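Local structure of D-isomer specific 2-hydroxyacid dehydrogenase family protein (Aeromonas salmonicida subsp. salmonicida, 3HG7) at residues Q13-Y18 with I32-N37; E19-A24 with F285-A290; P101-Y106 with H279-S284; Q136-R141 with F162-L167; I155-K160 with E175-D180. The protein probably acts as an NAD-dependent oxidoreductase of the D-isomer specific 2-hydroxyacid dehydrogenase family, interconverting 2-hydroxy and 2-oxo acids. The protein carries 1 engineered substitution. All coordinates share one frame; numbering follows the deposited sequence.

Contact 1: residues Q13-Y18 with I32-N37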
# COMPACT_ATOMS: atom_id res chain seq x y z
N GLN A 13 -0.46 10.29 -14.20
CA GLN A 13 0.95 10.45 -14.59
C GLN A 13 1.30 9.38 -15.62
O GLN A 13 2.23 9.55 -16.38
CB GLN A 13 1.88 10.39 -13.38
CG GLN A 13 1.85 9.10 -12.60
CD GLN A 13 2.78 9.16 -11.39
OE1 GLN A 13 3.82 8.51 -11.36
NE2 GLN A 13 2.43 10.00 -10.41
N ASP A 14 0.50 8.31 -15.67
CA ASP A 14 0.67 7.26 -16.66
C ASP A 14 -0.24 7.38 -17.89
O ASP A 14 -0.49 6.38 -18.59
CB ASP A 14 0.46 5.89 -15.98
CG ASP A 14 1.55 5.55 -14.98
OD1 ASP A 14 2.75 5.84 -15.25
OD2 ASP A 14 1.21 5.01 -13.91
N ASN A 15 -0.74 8.59 -18.16
CA ASN A 15 -1.64 8.83 -19.30
C ASN A 15 -1.21 8.20 -20.63
O ASN A 15 -2.04 7.66 -21.35
CB ASN A 15 -1.78 10.34 -19.55
CG ASN A 15 -2.89 10.98 -18.73
OD1 ASN A 15 -3.66 10.30 -18.07
ND2 ASN A 15 -2.97 12.31 -18.78
N ALA A 16 0.07 8.33 -20.98
CA ALA A 16 0.52 7.84 -22.26
C ALA A 16 0.31 6.31 -22.36
O ALA A 16 -0.21 5.81 -23.37
CB ALA A 16 1.99 8.24 -22.52
N HIS A 17 0.65 5.61 -21.28
CA HIS A 17 0.48 4.17 -21.19
C HIS A 17 -1.02 3.83 -21.19
O HIS A 17 -1.47 2.99 -21.95
CB HIS A 17 1.16 3.64 -19.92
CG HIS A 17 1.52 2.19 -19.96
ND1 HIS A 17 2.44 1.61 -19.10
CD2 HIS A 17 1.09 1.19 -20.77
CE1 HIS A 17 2.54 0.32 -19.36
NE2 HIS A 17 1.73 0.04 -20.38
N TYR A 18 -1.80 4.51 -20.35
CA TYR A 18 -3.26 4.25 -20.33
C TYR A 18 -3.93 4.47 -21.69
O TYR A 18 -4.82 3.69 -22.10
CB TYR A 18 -3.97 5.07 -19.24
CG TYR A 18 -3.69 4.50 -17.87
CD1 TYR A 18 -4.02 3.16 -17.58
CD2 TYR A 18 -3.12 5.28 -16.87
CE1 TYR A 18 -3.73 2.60 -16.33
CE2 TYR A 18 -2.84 4.75 -15.62
CZ TYR A 18 -3.15 3.41 -15.35
OH TYR A 18 -2.89 2.85 -14.11
N ILE A 32 -12.04 8.93 -25.79
CA ILE A 32 -10.97 8.92 -24.79
C ILE A 32 -10.18 10.21 -24.91
O ILE A 32 -9.59 10.50 -25.96
CB ILE A 32 -10.05 7.69 -24.95
CG1 ILE A 32 -10.86 6.41 -24.71
CG2 ILE A 32 -8.85 7.79 -24.01
CD1 ILE A 32 -10.14 5.13 -25.12
N LEU A 33 -10.22 11.00 -23.85
CA LEU A 33 -9.58 12.30 -23.85
C LEU A 33 -8.48 12.22 -22.85
O LEU A 33 -8.52 11.37 -21.95
CB LEU A 33 -10.55 13.41 -23.44
CG LEU A 33 -11.76 13.67 -24.34
CD1 LEU A 33 -12.50 14.93 -23.84
CD2 LEU A 33 -11.32 13.86 -25.78
N ARG A 34 -7.49 13.09 -23.00
CA ARG A 34 -6.35 13.01 -22.12
C ARG A 34 -5.96 14.42 -21.68
O ARG A 34 -5.94 15.35 -22.50
CB ARG A 34 -5.21 12.32 -22.88
CG ARG A 34 -3.88 12.40 -22.27
CD ARG A 34 -2.89 11.59 -23.12
NE ARG A 34 -1.52 11.89 -22.77
CZ ARG A 34 -0.45 11.44 -23.42
NH1 ARG A 34 -0.59 10.62 -24.46
NH2 ARG A 34 0.76 11.79 -23.01
N ALA A 35 -5.63 14.59 -20.40
CA ALA A 35 -5.04 15.88 -19.98
C ALA A 35 -3.82 15.64 -19.12
O ALA A 35 -3.94 15.05 -18.07
CB ALA A 35 -6.07 16.72 -19.24
N ASP A 36 -2.64 16.10 -19.59
CA ASP A 36 -1.36 15.88 -18.91
C ASP A 36 -1.00 16.92 -17.86
O ASP A 36 -0.00 16.75 -17.13
CB ASP A 36 -0.20 15.74 -19.92
CG ASP A 36 -0.10 14.34 -20.54
OD1 ASP A 36 -1.06 13.53 -20.47
OD2 ASP A 36 0.96 14.03 -21.13
N ASN A 37 -1.79 18.00 -17.78
CA ASN A 37 -1.69 18.95 -16.69
C ASN A 37 -3.07 19.44 -16.24
O ASN A 37 -4.09 19.07 -16.83
CB ASN A 37 -0.77 20.13 -17.07
CG ASN A 37 -1.34 20.96 -18.23
OD1 ASN A 37 -2.51 20.82 -18.63
ND2 ASN A 37 -0.50 21.84 -18.79

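Contact 2: residues E19-A24 with F285-A290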
# COMPACT_ATOMS: atom_id res chain seq x y z
N GLU A 19 -3.54 5.55 -22.37
CA GLU A 19 -4.15 5.87 -23.67
C GLU A 19 -3.87 4.77 -24.70
O GLU A 19 -4.78 4.38 -25.44
CB GLU A 19 -3.67 7.23 -24.18
CG GLU A 19 -4.24 7.65 -25.52
CD GLU A 19 -3.82 9.06 -25.91
OE1 GLU A 19 -2.61 9.30 -25.98
OE2 GLU A 19 -4.70 9.90 -26.15
N ARG A 20 -2.62 4.31 -24.73
CA ARG A 20 -2.22 3.21 -25.61
C ARG A 20 -3.04 1.97 -25.29
O ARG A 20 -3.61 1.37 -26.19
CB ARG A 20 -0.72 2.91 -25.48
CG ARG A 20 -0.27 1.62 -26.15
CD ARG A 20 1.24 1.57 -26.34
NE ARG A 20 1.97 1.60 -25.09
CZ ARG A 20 1.97 0.62 -24.19
NH1 ARG A 20 1.25 -0.47 -24.38
NH2 ARG A 20 2.69 0.75 -23.08
N LEU A 21 -3.11 1.60 -24.02
CA LEU A 21 -3.79 0.37 -23.61
C LEU A 21 -5.29 0.40 -23.90
O LEU A 21 -5.87 -0.58 -24.42
CB LEU A 21 -3.57 0.14 -22.13
CG LEU A 21 -2.21 -0.40 -21.68
CD1 LEU A 21 -2.05 -0.21 -20.20
CD2 LEU A 21 -2.11 -1.89 -22.09
N LEU A 22 -5.91 1.52 -23.55
CA LEU A 22 -7.34 1.72 -23.79
C LEU A 22 -7.74 1.83 -25.26
O LEU A 22 -8.84 1.42 -25.63
CB LEU A 22 -7.83 2.93 -22.99
CG LEU A 22 -8.53 2.67 -21.65
CD1 LEU A 22 -8.23 1.30 -20.98
CD2 LEU A 22 -8.27 3.80 -20.68
N LYS A 23 -6.86 2.40 -26.08
CA LYS A 23 -7.07 2.44 -27.53
C LYS A 23 -6.94 1.05 -28.15
O LYS A 23 -7.56 0.75 -29.17
CB LYS A 23 -6.08 3.40 -28.21
CG LYS A 23 -6.54 4.85 -28.25
CD LYS A 23 -5.46 5.71 -28.91
CE LYS A 23 -5.87 7.17 -29.03
NZ LYS A 23 -4.84 7.95 -29.78
N ALA A 24 -6.14 0.19 -27.51
CA ALA A 24 -5.98 -1.19 -27.97
C ALA A 24 -7.22 -2.02 -27.64
O ALA A 24 -7.57 -2.95 -28.38
CB ALA A 24 -4.74 -1.81 -27.37
N PHE A 285 0.58 -0.73 -11.62
CA PHE A 285 1.12 -0.86 -12.95
C PHE A 285 0.01 -0.73 -13.97
O PHE A 285 -1.06 -1.33 -13.78
CB PHE A 285 1.89 -2.18 -13.09
CG PHE A 285 3.27 -2.11 -12.48
CD1 PHE A 285 4.37 -1.75 -13.26
CD2 PHE A 285 3.45 -2.32 -11.12
CE1 PHE A 285 5.64 -1.66 -12.67
CE2 PHE A 285 4.72 -2.22 -10.54
CZ PHE A 285 5.80 -1.90 -11.32
N PRO A 286 0.23 0.07 -15.04
CA PRO A 286 -0.93 0.41 -15.89
C PRO A 286 -1.55 -0.81 -16.56
O PRO A 286 -2.76 -0.87 -16.67
CB PRO A 286 -0.34 1.37 -16.93
CG PRO A 286 0.81 2.01 -16.22
CD PRO A 286 1.40 0.93 -15.34
N ASP A 287 -0.73 -1.78 -16.95
CA ASP A 287 -1.26 -3.01 -17.56
C ASP A 287 -2.31 -3.65 -16.65
O ASP A 287 -3.35 -4.11 -17.13
CB ASP A 287 -0.15 -4.01 -17.93
CG ASP A 287 0.75 -3.51 -19.06
OD1 ASP A 287 1.65 -2.68 -18.79
OD2 ASP A 287 0.59 -3.94 -20.21
N ASP A 288 -2.07 -3.67 -15.35
CA ASP A 288 -3.04 -4.30 -14.45
C ASP A 288 -4.21 -3.41 -14.10
O ASP A 288 -5.34 -3.89 -13.95
CB ASP A 288 -2.37 -4.79 -13.19
CG ASP A 288 -1.49 -6.00 -13.44
OD1 ASP A 288 -1.56 -6.62 -14.52
OD2 ASP A 288 -0.73 -6.35 -12.54
N VAL A 289 -3.94 -2.12 -13.96
CA VAL A 289 -5.01 -1.16 -13.67
C VAL A 289 -5.96 -1.05 -14.89
O VAL A 289 -7.17 -0.97 -14.72
CB VAL A 289 -4.45 0.23 -13.28
CG1 VAL A 289 -5.59 1.25 -13.07
CG2 VAL A 289 -3.61 0.15 -12.00
N ALA A 290 -5.42 -1.08 -16.11
CA ALA A 290 -6.26 -0.97 -17.30
C ALA A 290 -7.20 -2.16 -17.41
O ALA A 290 -8.34 -2.02 -17.86
CB ALA A 290 -5.42 -0.84 -18.54

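Contact 3: residues P101-Y106 with H279-S284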
# COMPACT_ATOMS: atom_id res chain seq x y z
N PRO A 101 1.90 -10.05 -5.02
CA PRO A 101 3.28 -10.32 -5.42
C PRO A 101 4.25 -9.16 -5.23
O PRO A 101 5.40 -9.39 -4.87
CB PRO A 101 3.14 -10.65 -6.91
CG PRO A 101 1.80 -11.21 -7.06
CD PRO A 101 0.93 -10.61 -5.97
N LEU A 102 3.81 -7.93 -5.48
CA LEU A 102 4.68 -6.78 -5.35
C LEU A 102 5.02 -6.54 -3.91
O LEU A 102 6.18 -6.21 -3.58
CB LEU A 102 4.00 -5.54 -5.96
CG LEU A 102 4.06 -5.56 -7.48
CD1 LEU A 102 3.08 -4.43 -7.98
CD2 LEU A 102 5.45 -5.32 -8.03
N MET A 103 4.03 -6.72 -3.03
CA MET A 103 4.32 -6.58 -1.61
C MET A 103 5.22 -7.69 -1.06
O MET A 103 6.07 -7.40 -0.27
CB MET A 103 3.06 -6.43 -0.75
CG MET A 103 2.65 -4.98 -0.67
SD MET A 103 3.80 -3.87 0.17
CE MET A 103 2.61 -2.54 0.25
N SER A 104 5.05 -8.94 -1.51
CA SER A 104 6.02 -10.02 -1.15
C SER A 104 7.48 -9.67 -1.54
O SER A 104 8.42 -9.88 -0.77
CB SER A 104 5.63 -11.33 -1.81
OG SER A 104 4.62 -11.95 -1.05
N GLU A 105 7.65 -9.14 -2.75
CA GLU A 105 8.96 -8.72 -3.25
C GLU A 105 9.59 -7.63 -2.39
O GLU A 105 10.77 -7.67 -2.08
CB GLU A 105 8.84 -8.25 -4.70
CG GLU A 105 8.43 -9.35 -5.70
CD GLU A 105 8.15 -8.77 -7.08
OE1 GLU A 105 8.33 -7.54 -7.27
OE2 GLU A 105 7.76 -9.54 -7.99
N TYR A 106 8.79 -6.64 -2.01
CA TYR A 106 9.26 -5.52 -1.21
C TYR A 106 9.64 -6.00 0.18
O TYR A 106 10.74 -5.69 0.69
CB TYR A 106 8.15 -4.46 -1.09
CG TYR A 106 8.49 -3.33 -0.15
CD1 TYR A 106 9.12 -2.18 -0.62
CD2 TYR A 106 8.12 -3.40 1.20
CE1 TYR A 106 9.41 -1.13 0.22
CE2 TYR A 106 8.41 -2.37 2.07
CZ TYR A 106 9.06 -1.25 1.57
OH TYR A 106 9.36 -0.22 2.39
N HIS A 279 6.79 5.59 -0.28
CA HIS A 279 5.48 5.04 -0.61
C HIS A 279 5.45 4.41 -2.01
O HIS A 279 4.64 4.79 -2.86
CB HIS A 279 4.40 6.12 -0.45
CG HIS A 279 3.03 5.57 -0.21
ND1 HIS A 279 1.96 6.37 0.10
CD2 HIS A 279 2.56 4.30 -0.22
CE1 HIS A 279 0.88 5.62 0.26
NE2 HIS A 279 1.22 4.36 0.08
N ASN A 280 6.33 3.44 -2.24
CA ASN A 280 6.45 2.83 -3.55
C ASN A 280 6.62 1.31 -3.46
O ASN A 280 7.13 0.68 -4.38
CB ASN A 280 7.53 3.53 -4.40
CG ASN A 280 8.95 3.28 -3.90
OD1 ASN A 280 9.18 2.73 -2.80
ND2 ASN A 280 9.93 3.68 -4.71
N SER A 281 6.16 0.73 -2.34
CA SER A 281 6.29 -0.73 -2.14
C SER A 281 5.50 -1.53 -3.18
O SER A 281 5.90 -2.64 -3.57
CB SER A 281 5.89 -1.13 -0.70
OG SER A 281 4.50 -0.83 -0.43
N ALA A 282 4.37 -0.99 -3.67
CA ALA A 282 3.59 -1.73 -4.64
C ALA A 282 2.87 -0.77 -5.57
O ALA A 282 1.76 -0.35 -5.29
CB ALA A 282 2.59 -2.66 -3.93
N TYR A 283 3.57 -0.42 -6.65
CA TYR A 283 3.12 0.52 -7.68
C TYR A 283 1.89 -0.00 -8.38
O TYR A 283 1.71 -1.21 -8.48
CB TYR A 283 4.25 0.70 -8.71
CG TYR A 283 3.98 1.84 -9.64
CD1 TYR A 283 3.59 1.63 -10.97
CD2 TYR A 283 4.08 3.15 -9.18
CE1 TYR A 283 3.30 2.73 -11.82
CE2 TYR A 283 3.80 4.24 -10.00
CZ TYR A 283 3.41 4.02 -11.31
OH TYR A 283 3.15 5.14 -12.08
N SER A 284 1.03 0.90 -8.88
CA SER A 284 -0.15 0.48 -9.66
C SER A 284 0.29 0.45 -11.10
O SER A 284 0.37 1.51 -11.76
CB SER A 284 -1.29 1.52 -9.54
OG SER A 284 -1.89 1.49 -8.24

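Contact 4: residues Q136-R141 with F162-L167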
# COMPACT_ATOMS: atom_id res chain seq x y z
N GLN A 136 21.85 -15.50 10.14
CA GLN A 136 20.96 -16.65 10.26
C GLN A 136 20.07 -16.79 9.03
O GLN A 136 19.84 -15.84 8.30
CB GLN A 136 20.06 -16.53 11.51
CG GLN A 136 20.81 -16.52 12.85
CD GLN A 136 20.07 -17.24 13.97
OE1 GLN A 136 18.90 -17.60 13.84
NE2 GLN A 136 20.77 -17.47 15.09
N GLY A 137 19.54 -18.00 8.82
CA GLY A 137 18.55 -18.17 7.76
C GLY A 137 17.17 -17.82 8.24
O GLY A 137 16.96 -17.64 9.44
N LEU A 138 16.22 -17.74 7.31
CA LEU A 138 14.82 -17.55 7.65
C LEU A 138 14.12 -18.81 8.17
O LEU A 138 13.06 -18.71 8.79
CB LEU A 138 14.06 -17.03 6.44
CG LEU A 138 14.45 -15.59 6.05
CD1 LEU A 138 13.54 -15.13 4.94
CD2 LEU A 138 14.31 -14.68 7.28
N LYS A 139 14.71 -19.99 7.95
CA LYS A 139 14.06 -21.25 8.34
C LYS A 139 13.62 -21.21 9.80
O LYS A 139 14.42 -20.99 10.71
CB LYS A 139 15.00 -22.46 8.15
CG LYS A 139 15.96 -22.31 6.98
CD LYS A 139 17.32 -22.92 7.26
CE LYS A 139 17.63 -24.08 6.34
NZ LYS A 139 18.60 -23.64 5.31
N GLY A 140 12.34 -21.44 10.02
CA GLY A 140 11.82 -21.60 11.37
C GLY A 140 11.54 -20.32 12.14
O GLY A 140 11.07 -20.37 13.27
N ARG A 141 11.82 -19.17 11.54
CA ARG A 141 11.51 -17.90 12.16
C ARG A 141 10.02 -17.60 12.00
O ARG A 141 9.39 -18.17 11.11
CB ARG A 141 12.31 -16.80 11.48
CG ARG A 141 13.74 -17.17 11.22
CD ARG A 141 14.59 -16.71 12.34
NE ARG A 141 14.52 -15.26 12.54
CZ ARG A 141 15.44 -14.58 13.21
NH1 ARG A 141 15.30 -13.28 13.40
NH2 ARG A 141 16.51 -15.21 13.69
N PHE A 162 9.67 -19.64 2.49
CA PHE A 162 11.00 -19.49 3.12
C PHE A 162 11.12 -20.25 4.44
O PHE A 162 12.12 -20.15 5.15
CB PHE A 162 11.37 -17.99 3.23
CG PHE A 162 11.83 -17.40 1.94
CD1 PHE A 162 13.07 -17.73 1.40
CD2 PHE A 162 11.00 -16.54 1.22
CE1 PHE A 162 13.48 -17.19 0.18
CE2 PHE A 162 11.42 -15.99 0.01
CZ PHE A 162 12.65 -16.32 -0.52
N GLY A 163 10.11 -21.07 4.73
CA GLY A 163 10.22 -22.02 5.84
C GLY A 163 9.93 -21.33 7.16
O GLY A 163 10.27 -21.86 8.22
N MET A 164 9.31 -20.15 7.08
CA MET A 164 8.87 -19.41 8.27
C MET A 164 7.55 -19.97 8.81
O MET A 164 6.75 -20.52 8.05
CB MET A 164 8.69 -17.93 7.93
CG MET A 164 10.02 -17.19 7.76
SD MET A 164 9.86 -15.55 7.09
CE MET A 164 9.85 -14.55 8.60
N LYS A 165 7.33 -19.81 10.11
CA LYS A 165 6.01 -19.95 10.71
C LYS A 165 5.27 -18.68 10.34
O LYS A 165 5.88 -17.59 10.32
CB LYS A 165 6.09 -20.10 12.23
CG LYS A 165 6.71 -21.42 12.71
CD LYS A 165 6.30 -21.82 14.16
CE LYS A 165 4.82 -21.50 14.55
NZ LYS A 165 3.75 -21.78 13.52
N VAL A 166 3.98 -18.80 10.01
CA VAL A 166 3.19 -17.63 9.61
C VAL A 166 1.89 -17.51 10.41
O VAL A 166 1.00 -18.37 10.32
CB VAL A 166 2.91 -17.55 8.07
CG1 VAL A 166 2.26 -16.23 7.73
CG2 VAL A 166 4.23 -17.65 7.26
N LEU A 167 1.83 -16.44 11.20
CA LEU A 167 0.66 -16.13 12.00
C LEU A 167 0.01 -14.86 11.49
O LEU A 167 0.71 -13.90 11.14
CB LEU A 167 1.03 -15.91 13.46
CG LEU A 167 1.82 -16.97 14.24
CD1 LEU A 167 2.11 -16.46 15.64
CD2 LEU A 167 1.13 -18.32 14.29

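Contact 5: residues I155-K160 with E175-D180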
# COMPACT_ATOMS: atom_id res chain seq x y z
N ILE A 155 2.01 -12.42 1.13
CA ILE A 155 3.21 -12.32 1.98
C ILE A 155 3.29 -13.57 2.84
O ILE A 155 4.40 -14.04 3.19
CB ILE A 155 3.16 -11.07 2.89
CG1 ILE A 155 3.14 -9.77 2.04
CG2 ILE A 155 4.37 -11.00 3.82
CD1 ILE A 155 2.64 -8.61 2.82
N ALA A 156 2.13 -14.10 3.20
CA ALA A 156 2.06 -15.35 3.96
C ALA A 156 2.62 -16.54 3.18
O ALA A 156 3.49 -17.29 3.70
CB ALA A 156 0.63 -15.61 4.39
N HIS A 157 2.16 -16.73 1.94
CA HIS A 157 2.69 -17.83 1.12
C HIS A 157 4.20 -17.73 0.92
O HIS A 157 4.91 -18.74 0.91
CB HIS A 157 1.98 -17.91 -0.23
CG HIS A 157 0.60 -18.49 -0.15
ND1 HIS A 157 -0.53 -17.72 0.01
CD2 HIS A 157 0.18 -19.78 -0.14
CE1 HIS A 157 -1.59 -18.51 0.06
NE2 HIS A 157 -1.19 -19.76 -0.02
N THR A 158 4.69 -16.49 0.75
CA THR A 158 6.14 -16.28 0.61
C THR A 158 6.89 -16.64 1.89
O THR A 158 7.93 -17.28 1.82
CB THR A 158 6.48 -14.86 0.14
OG1 THR A 158 5.60 -14.51 -0.94
CG2 THR A 158 7.94 -14.78 -0.34
N GLY A 159 6.37 -16.24 3.06
CA GLY A 159 7.03 -16.66 4.31
C GLY A 159 7.08 -18.17 4.47
O GLY A 159 8.14 -18.73 4.80
N LYS A 160 5.96 -18.84 4.21
CA LYS A 160 5.90 -20.30 4.28
C LYS A 160 6.89 -20.92 3.29
O LYS A 160 7.56 -21.89 3.62
CB LYS A 160 4.46 -20.82 4.10
CG LYS A 160 3.79 -21.19 5.43
CD LYS A 160 3.99 -22.69 5.77
CE LYS A 160 4.48 -22.98 7.20
NZ LYS A 160 3.85 -22.10 8.21
N GLU A 175 -9.67 -18.18 9.39
CA GLU A 175 -8.46 -18.83 8.87
C GLU A 175 -8.38 -18.59 7.36
O GLU A 175 -9.32 -18.89 6.62
CB GLU A 175 -8.48 -20.34 9.18
CG GLU A 175 -8.39 -20.69 10.65
CD GLU A 175 -7.01 -20.45 11.23
OE1 GLU A 175 -6.83 -19.44 11.94
OE2 GLU A 175 -6.10 -21.26 10.96
N ARG A 176 -7.28 -18.00 6.90
CA ARG A 176 -7.08 -17.78 5.47
C ARG A 176 -5.87 -18.53 4.93
O ARG A 176 -4.99 -18.95 5.69
CB ARG A 176 -7.03 -16.28 5.15
CG ARG A 176 -8.38 -15.71 4.65
CD ARG A 176 -9.24 -15.10 5.76
NE ARG A 176 -10.55 -14.66 5.27
CZ ARG A 176 -11.28 -13.67 5.80
NH1 ARG A 176 -10.83 -12.98 6.85
NH2 ARG A 176 -12.46 -13.37 5.28
N ALA A 177 -5.83 -18.72 3.60
CA ALA A 177 -4.76 -19.48 2.96
C ALA A 177 -3.39 -18.84 3.19
O ALA A 177 -3.24 -17.62 3.12
CB ALA A 177 -5.03 -19.64 1.46
N GLY A 178 -2.39 -19.68 3.48
CA GLY A 178 -1.03 -19.19 3.69
C GLY A 178 -0.67 -18.97 5.14
O GLY A 178 0.49 -19.01 5.50
N PHE A 179 -1.67 -18.70 5.98
CA PHE A 179 -1.47 -18.55 7.41
C PHE A 179 -1.59 -19.89 8.17
O PHE A 179 -2.58 -20.62 8.03
CB PHE A 179 -2.45 -17.53 8.00
CG PHE A 179 -2.33 -16.15 7.44
CD1 PHE A 179 -1.59 -15.18 8.11
CD2 PHE A 179 -2.97 -15.79 6.25
CE1 PHE A 179 -1.47 -13.87 7.60
CE2 PHE A 179 -2.85 -14.50 5.73
CZ PHE A 179 -2.09 -13.54 6.42
N ASP A 180 -0.58 -20.20 8.99
CA ASP A 180 -0.66 -21.33 9.93
C ASP A 180 -1.84 -21.23 10.88
O ASP A 180 -2.55 -22.22 11.17
CB ASP A 180 0.62 -21.43 10.74
CG ASP A 180 1.80 -21.80 9.90
OD1 ASP A 180 1.59 -22.39 8.82
OD2 ASP A 180 2.94 -21.51 10.31

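Contact 1: residues Q13-Y18 with I32-N37
Asp-36 OD1 is gripped by two donors, Asn-15 ND2 from the helix and Arg-34 NE from its own segment, which reach it from opposite faces of the carboxylate plane. The hydrogen bond from the amide is the shorter, 2.8 Å from Asn-15 ND2 to Asp-36 OD1, and nearly straight at 171°; it lies in the amide plane of Asn-15 and meets the oxygen on its anti side. Arg-34 takes the syn side and holds Asp-36 side-on, NE to OD1 and NH2 to OD2, which restricts rotation of the carboxylate. Asn-15 ND2 also makes a weak bond to Ala-35 O, 3.0 Å away, while its OD1 accepts from Ser-12 N. These residues belong to a beta-alpha-beta unit, strand 6-11, helix 15-24, strand 30-34, and the contact ties the first turn of the helix to the end of the second strand. Arg-34 sets out with CG opposite the backbone N (chi1 167°) and stays extended as far as NE, crossing Asn-15, whose CB lies 3.6 Å from Arg-34 NE. Farther out the guanidinium lies against the helix start: Ala-16 CA sits over one face, toward the rim, 3.7 Å from Arg-34 NH1, and Ala-16 CB is 3.8 Å from Arg-34 NH2. A second carboxylate, that of Glu-19 one turn along the helix, forms a salt bridge with Arg-34 NH1.

Contact 2: residues E19-A24 with F285-A290
Apolar helix-to-helix packing joins Leu-21 and Leu-22 to Pro-286 and Ala-290, bringing two elements far apart in sequence onto one flank of the five-stranded parallel sheet. Helix 15-24 is the crossover of that sheet's first beta-alpha-beta unit, and helix 286-301 comes after the last strand of the other, seven-stranded sheet, so the chain returns here to the domain in which it began. The short helical segments cross at -42° with their axes 10.1 Å apart at closest approach. Leu-21 carries most of the contact. Its CG stands anti to the carbonyl carbon (chi1 -76°), which sends CD1 into the first turn of the partner helix, 4.0 Å from Pro-286 CB and 3.8 Å from Ala-290 CB. The helices come nearest, CA to CA, at Leu-21 and Ala-290, and Leu-22 CD1 reaches the same methyl from the side that faces the sheet, where Leu-22 also packs on Leu-8, Leu-10 and Met-52. At the outer rim, Asp-287 lies across Leu-21 at about a right angle. There the other branch of the leucine, CD2, touches the carboxylate, with Leu-21 CD2 3.9 Å from Asp-287 OD2.

Contact 3: residues P101-Y106 with H279-S284
Ser-281 meets the ring of Tyr-106 and Ala-282 meets Leu-102 where the loop after the last strand of the Rossmann-type, seven-stranded sheet runs along helix 100-115, on its way to helix 286-301 of the other domain. The loop approaches by way of Asn-280, whose backbone N is hydrogen-bonded to Asp-255 OD1. Ser-281 is then the most covered residue of the contact. Its CB lies over the centre of the Tyr-106 ring in a CH-pi contact, 3.4 Å from the centroid and 13° off the ring normal. Tyr-106 offers that face because its CG is anti to the backbone N (chi1 174°), and its hydroxyl is held by Thr-277, which fixes the far end of the ring. Ser-281 OG turns from the tyrosine to Asp-255, its hydrogen-bond partner, on the side where Met-103 lies; Met-103 SD is 3.6 Å from Ser-281 CB. A glycerol, probably from the crystallisation liquor, sits close to this serine. One residue on, the methyl of Ala-282 settles between two side chains of successive helix residues, with Ala-282 CB 3.8 Å from Leu-102 CB and 4.0 Å from Met-103 CG. Tyr-283 directs its ring away, its hydroxyl hydrogen-bonding to Asp-14 in the other domain, and meets the helix through its backbone: Leu-102 CD1 is 3.5 Å from Tyr-283 O.

Contact 4: residues Q136-R141 with F162-L167
Two backbone bonds pin the type II turn Leu-138 to Arg-141 against the glycine-ended helix terminus that leads into strand 165-169: Gly-140 N gives to Gly-163 O at 2.8 Å, and Lys-165 N gives to Arg-141 O, also at 2.8 Å. Both glycines have positive phi; Gly-163 is the C-prime residue of a Schellman motif, in which Met-164 N returns to Gly-159 O, and Gly-140 occupies the third position of the turn. Beside the paired backbones Leu-138 provides the apolar part. Leu-138 CD1 touches Phe-162 CB at 4.0 Å and comes obliquely to its ring, while Leu-138 CB lies 4.3 Å from Met-164 CG. With its CG anti to the carbonyl carbon (chi1 -74°), Met-164 also brings CG against the turn, 3.6 Å from Leu-138 O. The same leucine packs on Leu-111, Leu-112 and Met-115 of helix 100-115, and Met-164 rests on Phe-108 of that helix. The contact thus links the starts of the two neighbouring parallel strands 142-146 and 165-169, which helix 150-161 connects in a beta-alpha-beta unit of the Rossmann-type domain.

Contact 5: residues I155-K160 with E175-D180
Gly-178 CA sits over the centre of the His-157 imidazole, 3.8 Å from the ring centroid and 14° off its normal, and the backbones come nearest at these two residues. A second CH-pi contact runs the opposite way: Ala-156 CB of the helix stands over the face of Phe-179, 3.9 Å from that centroid. Between them the backbone fits closely, with Ala-156 CB 3.6 Å from Gly-178 O, a buried carbonyl that has no hydrogen-bond partner in the model. Gly-178, at phi 96°, is third in a type II turn from Arg-176 to Phe-179 and brings its CA close to both helix residues. Ala-177 adds its methyl, 3.9 Å from His-157 CE1. At the rim, Lys-160 bends toward Asp-180 and forms a salt bridge through NZ and OD1, although the modelled position of NZ is doubtful. Farther out, His-157 ND1 bonds to Gln-153 O one turn back, which sets the ring's rotation, while Asp-180 OD2 accepts from Val-166 N. Phe-179 also touches residues of a glycine-rich pattern, Gly-147 to Gly-152, consistent with a Rossmann dinucleotide fold. Helix 150-161 lies between the loop and helix 100-115, where Ile-155 packs on Ser-104 and Phe-108, while Ala-156 and Phe-179 both pack on Ile-145 of strand 142-146 and Val-166 of strand 165-169.

Overall arrangement
The five contacts fall into two groups, one in each domain, with contact 3 between them, closest to the chain's centre. Contact 2 is the buried one; contacts 1, 3, 4 and 5 are partly buried. Contacts 1 and 2 touch through helix 15-24: the first binds its partly buried start through charge and amide, the second its flank mainly through apolar packing, with no hydrogen bond across. Contacts 4 and 5, their centres about 12 Å apart, treat successive elements, helix 150-161 and strand 165-169; backbone bonding dominates one, CH groups over rings the other, with a doubtfully placed ion pair, Lys-160 with Asp-180, at its edge. Contact 3 touches contacts 1, 2 and 5.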